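Local coordinates for protein CooJ (PDB 6HK5) that binds nickel in its helical N-terminal part and probably acts as a metallochaperone supplying the metal for carbon monoxide dehydrogenase, at residues G25-I30 with R49-M54; V32-L37 with A45-A50. All blocks are in the same frame, centred on the assembly; numbering follows the deposited sequence.

Interaction 1 (G25-I30 with R49-M54); sequences GHMGEI and RALADM. With NI (nickel (II) ion), chain I.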
loop_
_atom_site.group_PDB
_atom_site.type_symbol
_atom_site.label_atom_id
_atom_site.label_comp_id
_atom_site.label_asym_id
_atom_site.label_seq_id
_atom_site.Cartn_x
_atom_site.Cartn_y
_atom_site.Cartn_z
ATOM N N GLY A 25 5.174 11.986 4.931
ATOM C CA GLY A 25 6.072 12.436 3.882
ATOM C C GLY A 25 5.328 12.966 2.672
ATOM O O GLY A 25 5.648 14.046 2.164
ATOM N N HIS A 26 4.296 12.233 2.216
ATOM C CA HIS A 26 3.512 12.668 1.054
ATOM C C HIS A 26 2.700 13.932 1.338
ATOM O O HIS A 26 2.489 14.762 0.439
ATOM C CB HIS A 26 2.547 11.566 0.590
ATOM C CG HIS A 26 3.212 10.331 0.047
ATOM N ND1 HIS A 26 4.208 10.372 -0.903
ATOM C CD2 HIS A 26 2.949 9.013 0.258
ATOM C CE1 HIS A 26 4.572 9.137 -1.212
ATOM N NE2 HIS A 26 3.822 8.295 -0.519
HETATM N N MSE A 27 2.204 14.085 2.551
HETATM C CA MSE A 27 1.468 15.303 2.889
HETATM C C MSE A 27 2.334 16.529 2.797
HETATM O O MSE A 27 1.898 17.545 2.278
HETATM C CB MSE A 27 0.883 15.209 4.280
HETATM C CG MSE A 27 -0.323 14.318 4.280
HETATM SE SE MSE A 27 -0.806 13.956 6.104
HETATM C CE MSE A 27 -1.126 15.797 6.713
ATOM N N GLY A 28 3.560 16.412 3.310
ATOM C CA GLY A 28 4.498 17.520 3.230
ATOM C C GLY A 28 4.918 17.830 1.806
ATOM O O GLY A 28 5.028 19.004 1.426
ATOM N N GLU A 29 5.146 16.777 1.004
ATOM C CA GLU A 29 5.470 16.940 -0.412
ATOM C C GLU A 29 4.341 17.629 -1.144
ATOM O O GLU A 29 4.551 18.606 -1.872
ATOM C CB GLU A 29 5.704 15.576 -1.074
ATOM C CG GLU A 29 7.034 14.899 -0.861
ATOM C CD GLU A 29 7.051 13.499 -1.490
ATOM O OE1 GLU A 29 6.076 12.722 -1.294
ATOM O OE2 GLU A 29 8.036 13.179 -2.190
ATOM N N ILE A 30 3.133 17.086 -1.010
ATOM C CA ILE A 30 2.013 17.644 -1.748
ATOM C C ILE A 30 1.717 19.051 -1.261
ATOM O O ILE A 30 1.329 19.916 -2.053
ATOM C CB ILE A 30 0.799 16.708 -1.641
ATOM C CG1 ILE A 30 1.071 15.435 -2.450
ATOM C CG2 ILE A 30 -0.467 17.383 -2.146
ATOM C CD1 ILE A 30 0.169 14.275 -2.091
ATOM N N ARG A 49 -8.298 21.056 1.510
ATOM C CA ARG A 49 -9.320 20.279 2.195
ATOM C C ARG A 49 -8.901 18.814 2.301
ATOM O O ARG A 49 -9.037 18.190 3.361
ATOM C CB ARG A 49 -10.668 20.413 1.486
ATOM C CG ARG A 49 -11.757 19.591 2.198
ATOM C CD ARG A 49 -13.122 19.604 1.496
ATOM N NE ARG A 49 -13.069 18.944 0.196
ATOM C CZ ARG A 49 -14.027 18.997 -0.727
ATOM N NH1 ARG A 49 -15.153 19.679 -0.511
ATOM N NH2 ARG A 49 -13.855 18.359 -1.874
ATOM N N ALA A 50 -8.369 18.254 1.214
ATOM C CA ALA A 50 -7.899 16.873 1.250
ATOM C C ALA A 50 -6.809 16.702 2.289
ATOM O O ALA A 50 -6.836 15.744 3.075
ATOM C CB ALA A 50 -7.405 16.443 -0.130
ATOM N N LEU A 51 -5.862 17.652 2.343
ATOM C CA LEU A 51 -4.753 17.543 3.288
ATOM C C LEU A 51 -5.243 17.687 4.716
ATOM O O LEU A 51 -4.740 17.015 5.619
ATOM C CB LEU A 51 -3.673 18.594 2.996
ATOM C CG LEU A 51 -2.855 18.492 1.692
ATOM C CD1 LEU A 51 -1.859 19.627 1.607
ATOM C CD2 LEU A 51 -2.147 17.139 1.572
ATOM N N ALA A 52 -6.208 18.583 4.933
ATOM C CA ALA A 52 -6.801 18.737 6.250
ATOM C C ALA A 52 -7.483 17.444 6.685
ATOM O O ALA A 52 -7.298 16.982 7.817
ATOM C CB ALA A 52 -7.785 19.904 6.238
ATOM N N ASP A 53 -8.275 16.846 5.790
ATOM C CA ASP A 53 -8.947 15.594 6.113
ATOM C C ASP A 53 -7.942 14.494 6.437
ATOM O O ASP A 53 -8.207 13.641 7.294
ATOM C CB ASP A 53 -9.886 15.196 4.959
ATOM C CG ASP A 53 -11.063 16.193 4.783
ATOM O OD1 ASP A 53 -11.282 17.001 5.706
ATOM O OD2 ASP A 53 -11.774 16.178 3.741
HETATM N N MSE A 54 -6.761 14.530 5.827
HETATM C CA MSE A 54 -5.715 13.570 6.161
HETATM C C MSE A 54 -5.162 13.790 7.558
HETATM O O MSE A 54 -4.845 12.831 8.254
HETATM C CB MSE A 54 -4.580 13.632 5.138
HETATM C CG MSE A 54 -4.803 12.716 3.961
HETATM SE SE MSE A 54 -5.364 10.926 4.572
HETATM C CE MSE A 54 -3.778 10.365 5.578
HETATM NI NI NI I . 3.677 6.308 -0.990
#
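Six ligand atoms grip the nickel ion, one of them NE2 of His26, at 2.0 Å, on the same helical turn whose Met27 packs against Leu51 of segment 49-54. At the other ring nitrogen, ND1 of His26 donates a hydrogen bond of 3.0 Å to OE1 of Glu29, nearly along the C-O axis of the acceptor and tilted 19° from the ring plane. This second-shell carboxylate helps fix the rotation of the ring and probably polarises it. Nickel is shared between chains: among the other five ligand atoms are those of His22 of this chain, His18 and His22 of the second subunit, and Glu29 of the fourth subunit. Segments 25-30 and 49-54 belong to the two arms of an antiparallel helical hairpin, their axes 10.9 Å apart with N-to-C directions at 157°. No hydrogen bond joins the arms here; the interface is apolar. Met27, a selenomethionine, bends at its last torsion (chi3 60°), which carries CE back to lie 4.0 Å from the carbonyl O of Leu51, while its SE rests 3.9 Å from CB of Met54, likewise a selenomethionine. A single Leu51 methyl, CD2, lies 4.3 Å from CG of Met27 and meets CG2 of Ile30 at 4.1 Å, the Ile30 and Leu51 side chains meeting at an oblique angle. Phe19 of the second subunit packs on both Met27 and Ile30.

Interaction 2 (V32-L37 with A45-A50); sequences VQRDAL and ALIDRA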
loop_
_atom_site.group_PDB
_atom_site.type_symbol
_atom_site.label_atom_id
_atom_site.label_comp_id
_atom_site.label_asym_id
_atom_site.label_seq_id
_atom_site.Cartn_x
_atom_site.Cartn_y
_atom_site.Cartn_z
ATOM N N VAL A 32 3.923 21.310 -0.339
ATOM C CA VAL A 32 4.852 22.264 -0.926
ATOM C C VAL A 32 4.559 22.454 -2.411
ATOM O O VAL A 32 4.552 23.584 -2.907
ATOM C CB VAL A 32 6.303 21.838 -0.660
ATOM C CG1 VAL A 32 7.242 22.710 -1.445
ATOM C CG2 VAL A 32 6.616 21.951 0.833
ATOM N N GLN A 33 4.272 21.363 -3.140
ATOM C CA GLN A 33 3.832 21.515 -4.526
ATOM C C GLN A 33 2.561 22.357 -4.613
ATOM O O GLN A 33 2.417 23.194 -5.513
ATOM C CB GLN A 33 3.621 20.148 -5.171
ATOM C CG GLN A 33 4.906 19.364 -5.399
ATOM C CD GLN A 33 4.662 18.060 -6.158
ATOM O OE1 GLN A 33 3.821 18.000 -7.046
ATOM N NE2 GLN A 33 5.381 17.012 -5.792
ATOM N N ARG A 34 1.634 22.170 -3.674
ATOM C CA ARG A 34 0.395 22.935 -3.733
ATOM C C ARG A 34 0.658 24.423 -3.541
ATOM O O ARG A 34 -0.077 25.264 -4.082
ATOM C CB ARG A 34 -0.593 22.399 -2.693
ATOM C CG ARG A 34 -1.831 23.253 -2.484
ATOM C CD ARG A 34 -1.648 24.302 -1.391
ATOM N NE ARG A 34 -2.885 25.056 -1.210
ATOM C CZ ARG A 34 -3.244 26.062 -1.996
ATOM N NH1 ARG A 34 -2.447 26.448 -2.999
ATOM N NH2 ARG A 34 -4.391 26.685 -1.776
ATOM N N ASP A 35 1.697 24.766 -2.774
ATOM C CA ASP A 35 2.018 26.170 -2.556
ATOM C C ASP A 35 2.553 26.832 -3.822
ATOM O O ASP A 35 2.523 28.059 -3.927
ATOM C CB ASP A 35 3.028 26.313 -1.420
ATOM C CG ASP A 35 2.463 25.872 -0.062
ATOM O OD1 ASP A 35 1.225 25.826 0.102
ATOM O OD2 ASP A 35 3.269 25.586 0.851
ATOM N N ALA A 36 3.029 26.055 -4.789
ATOM C CA ALA A 36 3.480 26.639 -6.050
ATOM C C ALA A 36 2.329 26.936 -7.000
ATOM O O ALA A 36 2.563 27.455 -8.098
ATOM C CB ALA A 36 4.498 25.707 -6.728
ATOM N N LEU A 37 1.101 26.601 -6.616
ATOM C CA LEU A 37 -0.041 26.866 -7.468
ATOM C C LEU A 37 -0.341 28.356 -7.491
ATOM O O LEU A 37 0.071 29.114 -6.608
ATOM C CB LEU A 37 -1.256 26.072 -6.991
ATOM C CG LEU A 37 -1.151 24.601 -7.401
ATOM C CD1 LEU A 37 -2.154 23.712 -6.665
ATOM C CD2 LEU A 37 -1.341 24.503 -8.899
ATOM N N ALA A 45 -7.666 25.049 -3.108
ATOM C CA ALA A 45 -8.620 24.876 -2.014
ATOM C C ALA A 45 -9.067 23.422 -1.896
ATOM O O ALA A 45 -9.189 22.886 -0.785
ATOM C CB ALA A 45 -9.825 25.795 -2.201
ATOM N N LEU A 46 -9.317 22.767 -3.031
ATOM C CA LEU A 46 -9.635 21.347 -2.983
ATOM C C LEU A 46 -8.504 20.564 -2.329
ATOM O O LEU A 46 -8.750 19.691 -1.487
ATOM C CB LEU A 46 -9.922 20.827 -4.386
ATOM C CG LEU A 46 -11.340 21.107 -4.866
ATOM C CD1 LEU A 46 -11.558 20.472 -6.220
ATOM C CD2 LEU A 46 -12.354 20.575 -3.856
ATOM N N ILE A 47 -7.257 20.926 -2.640
ATOM C CA ILE A 47 -6.112 20.197 -2.111
ATOM C C ILE A 47 -5.948 20.448 -0.614
ATOM O O ILE A 47 -5.666 19.516 0.150
ATOM C CB ILE A 47 -4.836 20.546 -2.907
ATOM C CG1 ILE A 47 -4.885 19.927 -4.311
ATOM C CG2 ILE A 47 -3.584 20.042 -2.193
ATOM C CD1 ILE A 47 -3.687 20.328 -5.169
ATOM N N ASP A 48 -6.121 21.697 -0.156
ATOM C CA ASP A 48 -6.018 21.931 1.283
ATOM C C ASP A 48 -7.076 21.142 2.050
ATOM O O ASP A 48 -6.811 20.639 3.153
ATOM C CB ASP A 48 -6.149 23.415 1.602
ATOM C CG ASP A 48 -5.110 24.267 0.898
ATOM O OD1 ASP A 48 -3.997 23.765 0.620
ATOM O OD2 ASP A 48 -5.422 25.445 0.618
ATOM N N ARG A 49 -8.298 21.056 1.510
ATOM C CA ARG A 49 -9.320 20.279 2.195
ATOM C C ARG A 49 -8.901 18.814 2.301
ATOM O O ARG A 49 -9.037 18.190 3.361
ATOM C CB ARG A 49 -10.668 20.413 1.486
ATOM C CG ARG A 49 -11.757 19.591 2.198
ATOM C CD ARG A 49 -13.122 19.604 1.496
ATOM N NE ARG A 49 -13.069 18.944 0.196
ATOM C CZ ARG A 49 -14.027 18.997 -0.727
ATOM N NH1 ARG A 49 -15.153 19.679 -0.511
ATOM N NH2 ARG A 49 -13.855 18.359 -1.874
ATOM N N ALA A 50 -8.369 18.254 1.214
ATOM C CA ALA A 50 -7.899 16.873 1.250
ATOM C C ALA A 50 -6.809 16.702 2.289
ATOM O O ALA A 50 -6.836 15.744 3.075
ATOM C CB ALA A 50 -7.405 16.443 -0.130
#
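With CG anti to the backbone N (chi1 170°) and a sharp bend at the next bond (chi2 -90°), the Arg34 chain runs across to helix 42-67 and presents one edge of its guanidinium to Asp48. The grip is side-on and bidentate: NE donates to OD1 of Asp48 at 2.5 Å, and NH2 donates to OD2 of Asp48 at 2.9 Å. Both oxygens are met on the syn side and lie close to the guanidinium plane. The two flat groups are nevertheless turned 26° against each other, and so the nitrogens stand somewhat out of the carboxylate plane. The first bond is unusually short, and its exact length is better not pressed. Nearer the backbone, the aliphatic part of Arg34 and the Ile47 side chain pass each other pointing opposite ways, CG of Arg34 3.7 Å from CG2 of Ile47. The other branch of Ile47 reaches the turn that follows helix 5-35, where CD1 of Leu37 lies 4.0 Å from CD1 of Ile47. Leu37 also packs on Leu12 of the second subunit, bringing this end of the helical hairpin into the subunit interface. A leucine in place of Arg34 has no guanidinium, and the Asp48 carboxylate would probably be left without this counter-charge and be freer to turn. The contact thus pairs a two-point ionic bond, at a largely surface site, with a small apolar patch: the two-point bond constrains the rotation of both flat groups, whereas the apolar contacts have no comparable directional preference.

From the N terminus, helix 5-35 supplies segment 25-30 and then segment 32-37; the chain turns, and helix 42-67 returns with 45-50 and then 49-54. Interaction 2 therefore closes the shorter loop, with seven residues between its segments against eighteen for interaction 1. The touching pairs of interaction 1 lie outside those of interaction 2, although the ranges overlap at Arg49 and Ala50, the order expected of an antiparallel hairpin in which contacts do not cross. Their centres are 8 Å apart, and CG2 of Ile30 touches CG2 of Ile47 at 4.1 Å, so the apolar parts of the two contacts touch. Interaction 2 ties the turn end of the hairpin; interaction 1 sits nearer its middle, beside the nickel site. Both also touch the second subunit.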